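Local coordinates for hookworm platelet inhibitor 1 (Ancylostoma caninum, PDB 4TPV), which inhibits platelet aggregation and the adhesion of resting platelets to fibrinogen and collagen, possibly by binding platelet integrins, at residues Leu22-Tyr26 with Gly85-Trp89; Thr36-Arg40 with Ser156-Tyr161; Glu66-Val70 with Ser107-Met112. One frame throughout, in Å; residues are numbered along the deposited sequence. Where two conformers were deposited one is given.

Interaction 1 (Leu22-Tyr26 with Gly85-Trp89)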
loop_
_atom_site.group_PDB
_atom_site.type_symbol
_atom_site.label_atom_id
_atom_site.label_comp_id
_atom_site.label_asym_id
_atom_site.label_seq_id
_atom_site.Cartn_x
_atom_site.Cartn_y
_atom_site.Cartn_z
ATOM N N LEU A 22 3.572 -3.415 7.622
ATOM C CA LEU A 22 2.349 -2.744 8.056
ATOM C C LEU A 22 1.250 -2.893 7.003
ATOM O O LEU A 22 0.125 -3.299 7.310
ATOM C CB LEU A 22 2.628 -1.272 8.334
ATOM C CG LEU A 22 1.591 -0.553 9.187
ATOM C CD1 LEU A 22 1.582 -1.179 10.594
ATOM C CD2 LEU A 22 1.957 0.924 9.251
ATOM N N HIS A 23 1.593 -2.624 5.745
ATOM C CA HIS A 23 0.617 -2.790 4.664
ATOM C C HIS A 23 0.111 -4.231 4.536
ATOM O O HIS A 23 -1.084 -4.472 4.378
ATOM C CB HIS A 23 1.219 -2.367 3.321
ATOM C CG HIS A 23 1.195 -0.890 3.077
ATOM N ND1 HIS A 23 2.082 -0.020 3.670
ATOM C CD2 HIS A 23 0.401 -0.132 2.278
ATOM C CE1 HIS A 23 1.819 1.216 3.270
ATOM N NE2 HIS A 23 0.806 1.171 2.423
ATOM N N ASN A 24 1.017 -5.198 4.589
ATOM C CA ASN A 24 0.570 -6.572 4.475
ATOM C C ASN A 24 -0.306 -7.011 5.656
ATOM O O ASN A 24 -1.280 -7.726 5.455
ATOM C CB ASN A 24 1.778 -7.488 4.300
ATOM C CG ASN A 24 2.283 -7.486 2.872
ATOM O OD1 ASN A 24 1.498 -7.340 1.940
ATOM N ND2 ASN A 24 3.582 -7.687 2.694
ATOM N N GLY A 25 0.009 -6.551 6.867
ATOM C CA GLY A 25 -0.872 -6.794 8.006
ATOM C C GLY A 25 -2.255 -6.181 7.826
ATOM O O GLY A 25 -3.267 -6.783 8.211
ATOM N N TYR A 26 -2.301 -4.967 7.276
ATOM C CA TYR A 26 -3.579 -4.339 6.956
ATOM C C TYR A 26 -4.330 -5.179 5.936
ATOM O O TYR A 26 -5.527 -5.390 6.033
ATOM C CB TYR A 26 -3.393 -2.935 6.376
ATOM C CG TYR A 26 -2.841 -1.877 7.305
ATOM C CD1 TYR A 26 -2.956 -1.989 8.670
ATOM C CD2 TYR A 26 -2.222 -0.742 6.788
ATOM C CE1 TYR A 26 -2.463 -1.000 9.508
ATOM C CE2 TYR A 26 -1.719 0.237 7.614
ATOM C CZ TYR A 26 -1.848 0.099 8.974
ATOM O OH TYR A 26 -1.337 1.077 9.790
ATOM N N GLY A 85 0.598 5.071 8.240
ATOM C CA GLY A 85 -0.251 3.909 8.100
ATOM C C GLY A 85 -1.572 4.089 8.816
ATOM O O GLY A 85 -2.633 3.773 8.280
ATOM N N ASN A 86 -1.511 4.611 10.034
ATOM C CA ASN A 86 -2.728 4.752 10.828
ATOM C C ASN A 86 -3.668 5.803 10.254
ATOM O O ASN A 86 -4.897 5.634 10.271
ATOM C CB ASN A 86 -2.370 5.064 12.285
ATOM C CG ASN A 86 -2.109 3.814 13.082
ATOM O OD1 ASN A 86 -3.035 3.199 13.604
ATOM N ND2 ASN A 86 -0.848 3.405 13.152
ATOM N N SER A 87 -3.110 6.894 9.746
ATOM C CA SER A 87 -3.936 7.907 9.111
ATOM C C SER A 87 -4.658 7.310 7.907
ATOM O O SER A 87 -5.854 7.516 7.745
ATOM C CB SER A 87 -3.099 9.114 8.676
ATOM O OG SER A 87 -3.950 10.168 8.256
ATOM N N TRP A 88 -3.937 6.565 7.077
ATOM C CA TRP A 88 -4.539 5.963 5.893
ATOM C C TRP A 88 -5.528 4.850 6.273
ATOM O O TRP A 88 -6.629 4.768 5.725
ATOM C CB TRP A 88 -3.443 5.440 4.958
ATOM C CG TRP A 88 -2.541 6.541 4.468
ATOM C CD1 TRP A 88 -2.817 7.862 4.454
ATOM C CD2 TRP A 88 -1.208 6.404 3.946
ATOM N NE1 TRP A 88 -1.752 8.578 3.945
ATOM C CE2 TRP A 88 -0.748 7.696 3.633
ATOM C CE3 TRP A 88 -0.360 5.318 3.732
ATOM C CZ2 TRP A 88 0.512 7.932 3.082
ATOM C CZ3 TRP A 88 0.890 5.548 3.192
ATOM C CH2 TRP A 88 1.318 6.844 2.875
ATOM N N TRP A 89 -5.145 3.985 7.208
ATOM C CA TRP A 89 -6.053 2.905 7.625
ATOM C C TRP A 89 -7.379 3.423 8.189
ATOM O O TRP A 89 -8.437 2.825 7.959
ATOM C CB TRP A 89 -5.366 2.006 8.667
ATOM C CG TRP A 89 -6.317 0.998 9.275
ATOM C CD1 TRP A 89 -7.041 1.146 10.420
ATOM C CD2 TRP A 89 -6.653 -0.294 8.753
ATOM N NE1 TRP A 89 -7.791 0.019 10.657
ATOM C CE2 TRP A 89 -7.576 -0.879 9.645
ATOM C CE3 TRP A 89 -6.257 -1.017 7.626
ATOM C CZ2 TRP A 89 -8.106 -2.156 9.442
ATOM C CZ3 TRP A 89 -6.779 -2.273 7.421
ATOM C CH2 TRP A 89 -7.700 -2.833 8.325
#
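Tyr26 and Trp89 meet because their first torsions differ. Tyr26 holds CG beside its backbone N (chi1 -67°), which carries the ring out from helix 13-34 toward helix 80-89. Trp89 sets CG opposite its own N (chi1 172°), which brings CE3 and CZ3 of the indole against CB and CG of Tyr26. The pair illustrates how two helices can touch through aromatic side chains although the axes of these short segments, running nearly parallel at 28°, approach no closer than 11.4 Å. The two six-membered rings lie roughly parallel yet displaced, with centroids 4.9 Å from each other and little overlap. The close touch is at the near end of the phenol, where Tyr26 CG lies 3.5 Å from Trp89 CE3. Farther out, Trp89 CB makes a CH-pi contact, 4.2 Å from the centroid of the Tyr26 ring. The opposite face of that ring is met by the carbonyl oxygen of Leu22, one turn earlier in the same helix, so the phenol lies between its own helix backbone and the tryptophan. Its hydroxyl ends against the bare backbone of Gly85, with Tyr26 OH 3.2 Å from Gly85 C; this is van der Waals packing, and Gly85 has no side chain to keep the phenol away. Alongside, Leu22 CD2 comes to 3.9 Å from Gly85 CA. Deeper in, His23 and Trp88 meet loosely, ring edge to ring edge. Their polar atoms are engaged elsewhere: His23 NE2 bonds the hydroxyl of Tyr137, and Trp88 NE1 the carbonyl of Val70. Helices 13-34 and 80-89 are thus joined in one helical layer of the CAP alpha-beta-alpha sandwich, with Met112 of helix 107-113 touching Tyr26, His23 and Trp88, and strand 130-138 lying against Trp88.

Interaction 2 (Thr36-Arg40 with Ser156-Tyr161)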
loop_
_atom_site.group_PDB
_atom_site.type_symbol
_atom_site.label_atom_id
_atom_site.label_comp_id
_atom_site.label_asym_id
_atom_site.label_seq_id
_atom_site.Cartn_x
_atom_site.Cartn_y
_atom_site.Cartn_z
ATOM N N THR A 36 -11.922 -11.508 1.129
ATOM C CA THR A 36 -11.445 -11.108 -0.184
ATOM C C THR A 36 -10.691 -12.272 -0.829
ATOM O O THR A 36 -9.760 -12.807 -0.222
ATOM C CB THR A 36 -10.513 -9.877 -0.102
ATOM O OG1 THR A 36 -9.301 -10.229 0.585
ATOM C CG2 THR A 36 -11.193 -8.728 0.668
ATOM N N SER A 37 -11.074 -12.631 -2.055
ATOM C CA SER A 37 -10.619 -13.875 -2.677
ATOM C C SER A 37 -9.259 -13.854 -3.389
ATOM O O SER A 37 -8.758 -14.919 -3.741
ATOM C CB SER A 37 -11.672 -14.350 -3.673
ATOM O OG SER A 37 -11.919 -13.350 -4.650
ATOM N N LYS A 38 -8.678 -12.676 -3.625
ATOM C CA LYS A 38 -7.369 -12.616 -4.288
ATOM C C LYS A 38 -6.574 -11.371 -3.886
ATOM O O LYS A 38 -6.065 -10.612 -4.722
ATOM C CB LYS A 38 -7.543 -12.709 -5.806
ATOM C CG LYS A 38 -8.537 -11.762 -6.440
ATOM C CD LYS A 38 -8.495 -11.921 -7.961
ATOM C CE LYS A 38 -9.645 -11.180 -8.624
ATOM N NZ LYS A 38 -9.601 -11.353 -10.115
ATOM N N MET A 39 -6.438 -11.193 -2.576
ATOM C CA MET A 39 -5.647 -10.085 -2.053
ATOM C C MET A 39 -4.181 -10.451 -2.168
ATOM O O MET A 39 -3.737 -11.419 -1.572
ATOM C CB MET A 39 -6.008 -9.784 -0.599
ATOM C CG MET A 39 -5.271 -8.577 -0.041
ATOM S SD MET A 39 -6.017 -7.006 -0.495
ATOM C CE MET A 39 -7.548 -6.992 0.448
ATOM N N ARG A 40 -3.428 -9.675 -2.941
ATOM C CA ARG A 40 -1.993 -9.960 -3.116
ATOM C C ARG A 40 -1.116 -9.501 -1.952
ATOM O O ARG A 40 -1.347 -8.471 -1.320
ATOM C CB ARG A 40 -1.488 -9.320 -4.416
ATOM C CG ARG A 40 -2.139 -9.963 -5.669
ATOM C CD ARG A 40 -1.375 -9.711 -6.959
ATOM N NE ARG A 40 -0.107 -10.452 -6.976
ATOM C CZ ARG A 40 0.538 -10.795 -8.084
ATOM N NH1 ARG A 40 0.039 -10.483 -9.266
ATOM N NH2 ARG A 40 1.686 -11.457 -8.000
ATOM N N SER A 156 -8.889 -18.030 -2.909
ATOM C CA SER A 156 -9.611 -18.874 -3.840
ATOM C C SER A 156 -9.421 -18.441 -5.295
ATOM O O SER A 156 -9.701 -19.212 -6.211
ATOM C CB SER A 156 -11.109 -18.891 -3.484
ATOM O OG SER A 156 -11.668 -17.589 -3.554
ATOM N N ARG A 157 -8.950 -17.217 -5.514
ATOM C CA ARG A 157 -8.780 -16.751 -6.885
ATOM C C ARG A 157 -7.366 -16.245 -7.177
ATOM O O ARG A 157 -7.186 -15.464 -8.093
ATOM C CB ARG A 157 -9.813 -15.659 -7.206
ATOM C CG ARG A 157 -11.234 -16.224 -7.348
ATOM C CD ARG A 157 -12.266 -15.145 -7.616
ATOM N NE ARG A 157 -12.081 -14.463 -8.902
ATOM C CZ ARG A 157 -12.920 -13.548 -9.384
ATOM N NH1 ARG A 157 -14.005 -13.209 -8.695
ATOM N NH2 ARG A 157 -12.676 -12.965 -10.549
ATOM N N CYS A 158 -6.373 -16.694 -6.411
ATOM C CA CYS A 158 -4.973 -16.372 -6.713
ATOM C C CYS A 158 -4.585 -16.685 -8.172
ATOM O O CYS A 158 -3.792 -15.972 -8.788
ATOM C CB CYS A 158 -4.030 -17.125 -5.767
ATOM S SG CYS A 158 -4.081 -16.522 -4.063
ATOM N N SER A 159 -5.156 -17.741 -8.730
ATOM C CA SER A 159 -4.780 -18.152 -10.084
ATOM C C SER A 159 -5.248 -17.165 -11.164
ATOM O O SER A 159 -4.810 -17.242 -12.305
ATOM C CB SER A 159 -5.315 -19.554 -10.386
ATOM O OG SER A 159 -6.728 -19.578 -10.403
ATOM N N ASP A 160 -6.143 -16.252 -10.804
ATOM C CA ASP A 160 -6.540 -15.175 -11.710
ATOM C C ASP A 160 -5.348 -14.347 -12.160
ATOM O O ASP A 160 -5.387 -13.729 -13.220
ATOM C CB ASP A 160 -7.556 -14.244 -11.044
ATOM C CG ASP A 160 -8.949 -14.821 -11.004
ATOM O OD1 ASP A 160 -9.142 -16.011 -11.362
ATOM O OD2 ASP A 160 -9.855 -14.073 -10.590
ATOM N N TYR A 161 -4.309 -14.306 -11.329
ATOM C CA TYR A 161 -3.104 -13.532 -11.627
ATOM C C TYR A 161 -2.131 -14.278 -12.533
ATOM O O TYR A 161 -1.115 -13.723 -12.962
ATOM C CB TYR A 161 -2.416 -13.135 -10.325
ATOM C CG TYR A 161 -3.276 -12.227 -9.480
ATOM C CD1 TYR A 161 -3.681 -10.989 -9.956
ATOM C CD2 TYR A 161 -3.713 -12.619 -8.215
ATOM C CE1 TYR A 161 -4.473 -10.154 -9.191
ATOM C CE2 TYR A 161 -4.499 -11.784 -7.435
ATOM C CZ TYR A 161 -4.888 -10.559 -7.927
ATOM O OH TYR A 161 -5.681 -9.723 -7.167
HETATM O O HOH W 1 -14.372 -13.963 -5.714
#
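A salt-bridge network of Lys38, Arg157 and Asp160 ties the loop after helix 13-34 to the cysteine-rich C-terminal region, where Cys158 of the 3-10 turn 158-161 is itself fixed by a disulfide to Cys176. It is a worked example of one carboxylate oxygen gathering several donors. Asp160 OD2 takes Lys38 NZ at 2.8 Å on its anti lone pair, while Arg157 grips the same atom side-on through NE and NH2, with OD2 close to the guanidinium plane. Lys38 CE lies over one face of that guanidinium; the shared anion probably offsets the closeness of the two cations. The lysine amino group reaches this point on a chain extended beyond CG, which itself starts in the crowded position between backbone N and carbonyl carbon (chi1 51°). Two bonds to backbone carbonyls frame the network: Arg157 N donates to Ser37 O at 2.9 Å, and the hydroxyl of Tyr161 donates to Lys38 O at 2.6 Å, in the carbonyl plane, with Lys38 O at the edge of the Tyr161 ring. One face of that ring receives Arg40, whose CD stands almost over the centre, 3.6 Å from the centroid, as a CH-pi contact. A bend at chi3 (70°) carries the guanidinium on over the same face, where Arg40 CZ makes a cation-pi contact 4.7 Å from the centroid. At the other end of the contact a single water joins the two segments, 2.7 Å from Ser37 OG and accepting from Arg157 NH1 at 3.1 Å.

Interaction 3 (Glu66-Val70 with Ser107-Met112); sequences EEENV and SNIANM
Asn111 ND2 makes two hydrogen bonds across this contact, to Glu66 O and to Asn69 OD1, each 2.9 Å long. The acceptors lie on widely separated sides of the nitrogen, so both of its hydrogens are used and the amide is fixed in rotation. The bond to Asn69 OD1 leaves in the amide plane of Asn111 but arrives above the carbonyl plane of its acceptor, 40° out of it; the two amides are turned well away from coplanar. Asn69 returns a bond of its own: its CB points toward the helix, and chi1 -79° sets the amide so that ND2 donates to Asn108 O at 3.1 Å. That carbonyl already accepts from Met112 N within the helix, so the asparagine adds a second donor. The strand and the loop leading into it are bonded to the helix, every donor being a side-chain amide, an instructive case of how such polar groups are satisfied in a protein interior. Asn108 stands close by, its OD1 3.1 Å from Asn69 CG, with the two amide planes nearly perpendicular; its ND2 is bonded to Glu91. Two waters add links. One lies 2.8 Å from Glu68 O and 2.7 Å from Ser107 OG, which also bonds Lys142; the other accepts from Val70 N at 3.0 Å and also reaches Asn108 OD1. Packing outside the polar core is light: Met112 CG brushes Asn69 ND2 and the Glu67 side chain passes Asn111, its carboxylate bonded to His117 and to backbone nitrogens beyond. Strand 68-73, at an edge of the central sheet of the CAP fold, is paired with strand 130-138, whose Tyr137 touches Asn69, Asn111 and Met112, while Trp88 of helix 80-89 lies against Asn69 and Asn108.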
loop_
_atom_site.group_PDB
_atom_site.type_symbol
_atom_site.label_atom_id
_atom_site.label_comp_id
_atom_site.label_asym_id
_atom_site.label_seq_id
_atom_site.Cartn_x
_atom_site.Cartn_y
_atom_site.Cartn_z
ATOM N N GLU A 66 -3.873 8.201 -9.258
ATOM C CA GLU A 66 -4.716 7.271 -8.475
ATOM C C GLU A 66 -3.893 6.335 -7.574
ATOM O O GLU A 66 -4.382 5.889 -6.510
ATOM C CB GLU A 66 -5.629 6.438 -9.387
ATOM C CG GLU A 66 -6.792 7.209 -10.006
ATOM C CD GLU A 66 -7.815 7.665 -8.973
ATOM O OE1 GLU A 66 -7.939 7.021 -7.904
ATOM O OE2 GLU A 66 -8.503 8.674 -9.240
ATOM N N GLU A 67 -2.654 6.035 -7.973
ATOM C CA GLU A 67 -1.850 5.070 -7.217
ATOM C C GLU A 67 -0.884 5.729 -6.204
ATOM O O GLU A 67 0.078 5.116 -5.745
ATOM C CB GLU A 67 -1.068 4.160 -8.182
ATOM C CG GLU A 67 -1.622 2.716 -8.304
ATOM C CD GLU A 67 -2.962 2.604 -9.029
ATOM O OE1 GLU A 67 -3.287 3.478 -9.852
ATOM O OE2 GLU A 67 -3.691 1.617 -8.798
ATOM N N GLU A 68 -1.189 6.952 -5.800
ATOM C CA GLU A 68 -0.389 7.628 -4.792
ATOM C C GLU A 68 -1.173 7.903 -3.502
ATOM O O GLU A 68 -2.332 8.330 -3.531
ATOM C CB GLU A 68 0.144 8.935 -5.347
ATOM C CG GLU A 68 1.035 9.671 -4.376
ATOM C CD GLU A 68 1.690 10.854 -5.030
ATOM O OE1 GLU A 68 1.015 11.877 -5.195
ATOM O OE2 GLU A 68 2.876 10.740 -5.414
ATOM N N ASN A 69 -0.522 7.640 -2.370
ATOM C CA ASN A 69 -1.020 8.065 -1.055
ATOM C C ASN A 69 -0.126 9.164 -0.491
ATOM O O ASN A 69 1.100 9.100 -0.646
ATOM C CB ASN A 69 -1.057 6.887 -0.070
ATOM C CG ASN A 69 -2.250 5.975 -0.266
ATOM O OD1 ASN A 69 -3.068 6.171 -1.156
ATOM N ND2 ASN A 69 -2.344 4.954 0.583
ATOM N N VAL A 70 -0.716 10.165 0.161
ATOM C CA VAL A 70 0.051 11.221 0.807
ATOM C C VAL A 70 -0.418 11.418 2.228
ATOM O O VAL A 70 -1.618 11.318 2.513
ATOM C CB VAL A 70 -0.069 12.555 0.032
ATOM C CG1 VAL A 70 0.822 13.648 0.654
ATOM C CG2 VAL A 70 0.289 12.335 -1.424
ATOM N N SER A 107 -9.393 7.321 -0.507
ATOM C CA SER A 107 -8.368 7.046 -1.511
ATOM C C SER A 107 -7.169 6.307 -0.901
ATOM O O SER A 107 -6.616 5.390 -1.515
ATOM C CB SER A 107 -7.923 8.345 -2.172
ATOM O OG SER A 107 -6.950 8.104 -3.181
ATOM N N ASN A 108 -6.774 6.680 0.308
ATOM C CA ASN A 108 -5.595 6.035 0.885
ATOM C C ASN A 108 -5.889 4.590 1.270
ATOM O O ASN A 108 -5.108 3.679 0.966
ATOM C CB ASN A 108 -5.087 6.821 2.096
ATOM C CG ASN A 108 -4.646 8.218 1.729
ATOM O OD1 ASN A 108 -3.683 8.397 0.967
ATOM N ND2 ASN A 108 -5.321 9.214 2.275
ATOM N N ILE A 109 -7.005 4.351 1.945
ATOM C CA ILE A 109 -7.285 2.977 2.317
ATOM C C ILE A 109 -7.469 2.116 1.057
ATOM O O ILE A 109 -6.994 1.001 1.005
ATOM C CB ILE A 109 -8.515 2.860 3.257
ATOM C CG1 ILE A 109 -8.741 1.398 3.664
ATOM C CG2 ILE A 109 -9.766 3.422 2.613
ATOM C CD1 ILE A 109 -7.643 0.822 4.572
ATOM N N ALA A 110 -8.132 2.654 0.036
ATOM C CA ALA A 110 -8.327 1.891 -1.203
ATOM C C ALA A 110 -6.993 1.488 -1.850
ATOM O O ALA A 110 -6.868 0.364 -2.376
ATOM C CB ALA A 110 -9.189 2.698 -2.181
ATOM N N ASN A 111 -6.001 2.373 -1.829
ATOM C CA ASN A 111 -4.707 2.021 -2.395
ATOM C C ASN A 111 -4.071 0.894 -1.589
ATOM O O ASN A 111 -3.448 -0.010 -2.151
ATOM C CB ASN A 111 -3.759 3.229 -2.429
ATOM C CG ASN A 111 -3.696 3.897 -3.800
ATOM O OD1 ASN A 111 -3.652 3.230 -4.846
ATOM N ND2 ASN A 111 -3.658 5.233 -3.795
ATOM N N MET A 112 -4.233 0.951 -0.264
ATOM C CA MET A 112 -3.598 -0.034 0.606
ATOM C C MET A 112 -4.218 -1.419 0.500
ATOM O O MET A 112 -3.512 -2.411 0.657
ATOM C CB MET A 112 -3.622 0.421 2.075
ATOM C CG MET A 112 -2.756 1.632 2.355
ATOM S SD MET A 112 -2.288 1.785 4.096
ATOM C CE MET A 112 -3.887 1.849 4.892
HETATM O O HOH W 2 -4.602 8.538 -1.974
HETATM O O HOH W 3 -3.615 10.766 -0.225
#

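Followed from the N terminus, the chain first passes through Leu22-Tyr26 on helix 13-34, then Thr36-Arg40 in the loop beyond. Glu66-Val70 comes next, before Gly85-Trp89 returns to the first helix and closes interaction 1. Ser107-Met112 then closes interaction 3, crossing interaction 1 because their segments alternate. The two also touch in space: Trp88 reaches Val70 and Asn108, and Met112 meets Trp89 and His23, which ties the three helices and the edge strand into one packed unit. Interaction 2 closes last and longest, at Ser156-Tyr161: it encloses interaction 3 along the chain, crosses interaction 1, and lies about 20 Å from either, centre to centre, joining the C-terminal cysteine-rich region to that body.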